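Local coordinates for selenium-binding protein (Sulfolobus tokodaii, PDB 2ECE) that is of unknown function but belongs to the selenium-binding protein family, a beta-propeller group generally credited with binding selenium, at residues Trp283-Phe286 with Lys291-Ala294. Numbering follows the deposited sequence.
Sequences WLWF and KWNA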
ATOM      1  N   TRP A 283      -2.882  -2.766  15.069  1.00 24.57           N
ATOM      2  CA  TRP A 283      -4.124  -2.581  15.788  1.00 22.44           C
ATOM      3  C   TRP A 283      -5.308  -3.158  15.039  1.00 23.58           C
ATOM      4  O   TRP A 283      -5.391  -3.057  13.816  1.00 19.56           O
ATOM      5  CB  TRP A 283      -4.357  -1.093  16.047  1.00 23.61           C
ATOM      6  CG  TRP A 283      -3.370  -0.482  16.995  1.00 25.07           C
ATOM      7  CD1 TRP A 283      -2.031  -0.297  16.790  1.00 24.64           C
ATOM      8  CD2 TRP A 283      -3.652   0.035  18.299  1.00 25.40           C
ATOM      9  NE1 TRP A 283      -1.463   0.308  17.888  1.00 24.42           N
ATOM     10  CE2 TRP A 283      -2.435   0.521  18.829  1.00 24.39           C
ATOM     11  CE3 TRP A 283      -4.815   0.133  19.073  1.00 26.18           C
ATOM     12  CZ2 TRP A 283      -2.350   1.101  20.101  1.00 25.58           C
ATOM     13  CZ3 TRP A 283      -4.729   0.713  20.345  1.00 24.64           C
ATOM     14  CH2 TRP A 283      -3.504   1.186  20.842  1.00 24.67           C
ATOM     15  N   LEU A 284      -6.219  -3.767  15.792  1.00 22.78           N
ATOM     16  CA  LEU A 284      -7.428  -4.354  15.233  1.00 23.41           C
ATOM     17  C   LEU A 284      -8.591  -3.416  15.522  1.00 23.46           C
ATOM     18  O   LEU A 284      -8.900  -3.151  16.683  1.00 24.43           O
ATOM     19  CB  LEU A 284      -7.709  -5.715  15.884  1.00 25.41           C
ATOM     20  CG  LEU A 284      -9.021  -6.435  15.546  1.00 26.49           C
ATOM     21  CD1 LEU A 284      -9.010  -6.852  14.088  1.00 26.00           C
ATOM     22  CD2 LEU A 284      -9.190  -7.664  16.445  1.00 26.32           C
ATOM     23  N   TRP A 285      -9.215  -2.887  14.476  1.00 23.20           N
ATOM     24  CA  TRP A 285     -10.372  -2.023  14.667  1.00 21.64           C
ATOM     25  C   TRP A 285     -11.569  -2.917  14.368  1.00 22.81           C
ATOM     26  O   TRP A 285     -11.525  -3.719  13.436  1.00 20.81           O
ATOM     27  CB  TRP A 285     -10.336  -0.806  13.725  1.00 21.58           C
ATOM     28  CG  TRP A 285      -9.927  -1.078  12.293  1.00 20.19           C
ATOM     29  CD1 TRP A 285      -8.651  -1.103  11.792  1.00 19.88           C
ATOM     30  CD2 TRP A 285     -10.798  -1.302  11.178  1.00 19.45           C
ATOM     31  NE1 TRP A 285      -8.677  -1.320  10.437  1.00 20.26           N
ATOM     32  CE2 TRP A 285      -9.980  -1.444  10.032  1.00 20.75           C
ATOM     33  CE3 TRP A 285     -12.188  -1.390  11.034  1.00 18.68           C
ATOM     34  CZ2 TRP A 285     -10.510  -1.674   8.756  1.00 18.05           C
ATOM     35  CZ3 TRP A 285     -12.716  -1.619   9.765  1.00 18.91           C
ATOM     36  CH2 TRP A 285     -11.874  -1.756   8.640  1.00 19.80           C
ATOM     37  N   PHE A 286     -12.624  -2.793  15.166  1.00 23.95           N
ATOM     38  CA  PHE A 286     -13.808  -3.630  14.995  1.00 25.75           C
ATOM     39  C   PHE A 286     -15.068  -2.986  15.571  1.00 27.01           C
ATOM     40  O   PHE A 286     -14.989  -2.171  16.494  1.00 27.91           O
ATOM     41  CB  PHE A 286     -13.561  -4.987  15.666  1.00 27.26           C
ATOM     42  CG  PHE A 286     -13.252  -4.891  17.139  1.00 27.01           C
ATOM     43  CD1 PHE A 286     -14.252  -5.081  18.087  1.00 27.79           C
ATOM     44  CD2 PHE A 286     -11.963  -4.590  17.578  1.00 29.54           C
ATOM     45  CE1 PHE A 286     -13.980  -4.975  19.452  1.00 27.25           C
ATOM     46  CE2 PHE A 286     -11.678  -4.478  18.941  1.00 30.24           C
ATOM     47  CZ  PHE A 286     -12.693  -4.672  19.881  1.00 29.56           C
ATOM     48  N   LYS A 291     -20.626   0.100  18.830  1.00 38.99           N
ATOM     49  CA  LYS A 291     -19.527   1.059  18.860  1.00 37.77           C
ATOM     50  C   LYS A 291     -18.308   0.575  18.065  1.00 35.67           C
ATOM     51  O   LYS A 291     -18.093  -0.628  17.913  1.00 32.99           O
ATOM     52  CB  LYS A 291     -19.128   1.288  20.322  1.00 38.62           C
ATOM     53  CG  LYS A 291     -18.210   2.463  20.587  1.00 41.34           C
ATOM     54  CD  LYS A 291     -17.261   2.164  21.751  1.00 42.59           C
ATOM     55  CE  LYS A 291     -17.987   1.680  23.002  1.00 43.73           C
ATOM     56  NZ  LYS A 291     -17.021   1.308  24.084  1.00 43.72           N
ATOM     57  N   TRP A 292     -17.525   1.513  17.539  1.00 34.46           N
ATOM     58  CA  TRP A 292     -16.303   1.150  16.828  1.00 32.67           C
ATOM     59  C   TRP A 292     -15.236   1.037  17.916  1.00 31.94           C
ATOM     60  O   TRP A 292     -15.195   1.852  18.838  1.00 33.54           O
ATOM     61  CB  TRP A 292     -15.908   2.220  15.800  1.00 31.06           C
ATOM     62  CG  TRP A 292     -16.566   2.026  14.466  1.00 28.54           C
ATOM     63  CD1 TRP A 292     -17.556   2.794  13.918  1.00 27.98           C
ATOM     64  CD2 TRP A 292     -16.333   0.955  13.543  1.00 27.25           C
ATOM     65  NE1 TRP A 292     -17.955   2.265  12.715  1.00 27.83           N
ATOM     66  CE2 TRP A 292     -17.221   1.138  12.458  1.00 27.69           C
ATOM     67  CE3 TRP A 292     -15.458  -0.141  13.524  1.00 26.91           C
ATOM     68  CZ2 TRP A 292     -17.265   0.260  11.367  1.00 27.99           C
ATOM     69  CZ3 TRP A 292     -15.502  -1.015  12.439  1.00 27.78           C
ATOM     70  CH2 TRP A 292     -16.398  -0.807  11.374  1.00 29.35           C
ATOM     71  N   ASN A 293     -14.389   0.020  17.824  1.00 31.65           N
ATOM     72  CA  ASN A 293     -13.343  -0.190  18.823  1.00 30.47           C
ATOM     73  C   ASN A 293     -12.012  -0.432  18.135  1.00 30.23           C
ATOM     74  O   ASN A 293     -11.967  -0.701  16.938  1.00 29.97           O
ATOM     75  CB  ASN A 293     -13.680  -1.405  19.687  1.00 31.33           C
ATOM     76  CG  ASN A 293     -15.112  -1.390  20.177  1.00 33.55           C
ATOM     77  OD1 ASN A 293     -15.409  -0.879  21.260  1.00 35.08           O
ATOM     78  ND2 ASN A 293     -16.016  -1.937  19.370  1.00 33.45           N
ATOM     79  N   ALA A 294     -10.931  -0.346  18.901  1.00 28.93           N
ATOM     80  CA  ALA A 294      -9.593  -0.565  18.372  1.00 29.30           C
ATOM     81  C   ALA A 294      -8.686  -1.039  19.503  1.00 30.64           C
ATOM     82  O   ALA A 294      -8.604  -0.397  20.553  1.00 30.87           O
ATOM     83  CB  ALA A 294      -9.049   0.718  17.767  1.00 26.96           C
TER
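The phenyl ring of Phe286 overlaps the side chain of Asn293, whose CB sits over one ring face, 3.6 Å from the ring centroid and displaced toward the rim at CZ, a CH-pi contact. With CG between its own backbone N and carbonyl carbon (chi1 59°), Phe286 swings its ring across to the neighbouring strand; the Asn293 amide is turned just 25° from the ring plane. These two residues form an antiparallel hydrogen-bonded pair: Phe286 N donates to Asn293 O at 2.8 Å, and Asn293 N returns a bond to Phe286 O at 2.6 Å. That carbonyl is gripped twice, since Asn293 ND2 also reaches Phe286 O, 3.1 Å away and above the carbonyl plane. An alanine at Phe286 is likely to leave Asn293 CB without its aromatic cover and Phe354 without its edge-to-face partner, opening a gap on this face. Next along, Trp285 and Ala294 make a non-hydrogen-bonded pair, beside which Ala294 CA sends a CA-H...O contact to Leu284 O at 3.2 Å. The indoles of Trp285 and Trp292 point the same way, their six-membered ring planes at 54°, CZ3 of Trp292 meeting the edge of the Trp285 ring at CE3 (3.6 Å). Both segments belong to the hairpin of strands 280-288 and 291-304 in one antiparallel propeller blade; Phe232 stacks on Trp292, and strand 266-274 flanks 280-288, its Phe268 O accepting from Trp285 NE1.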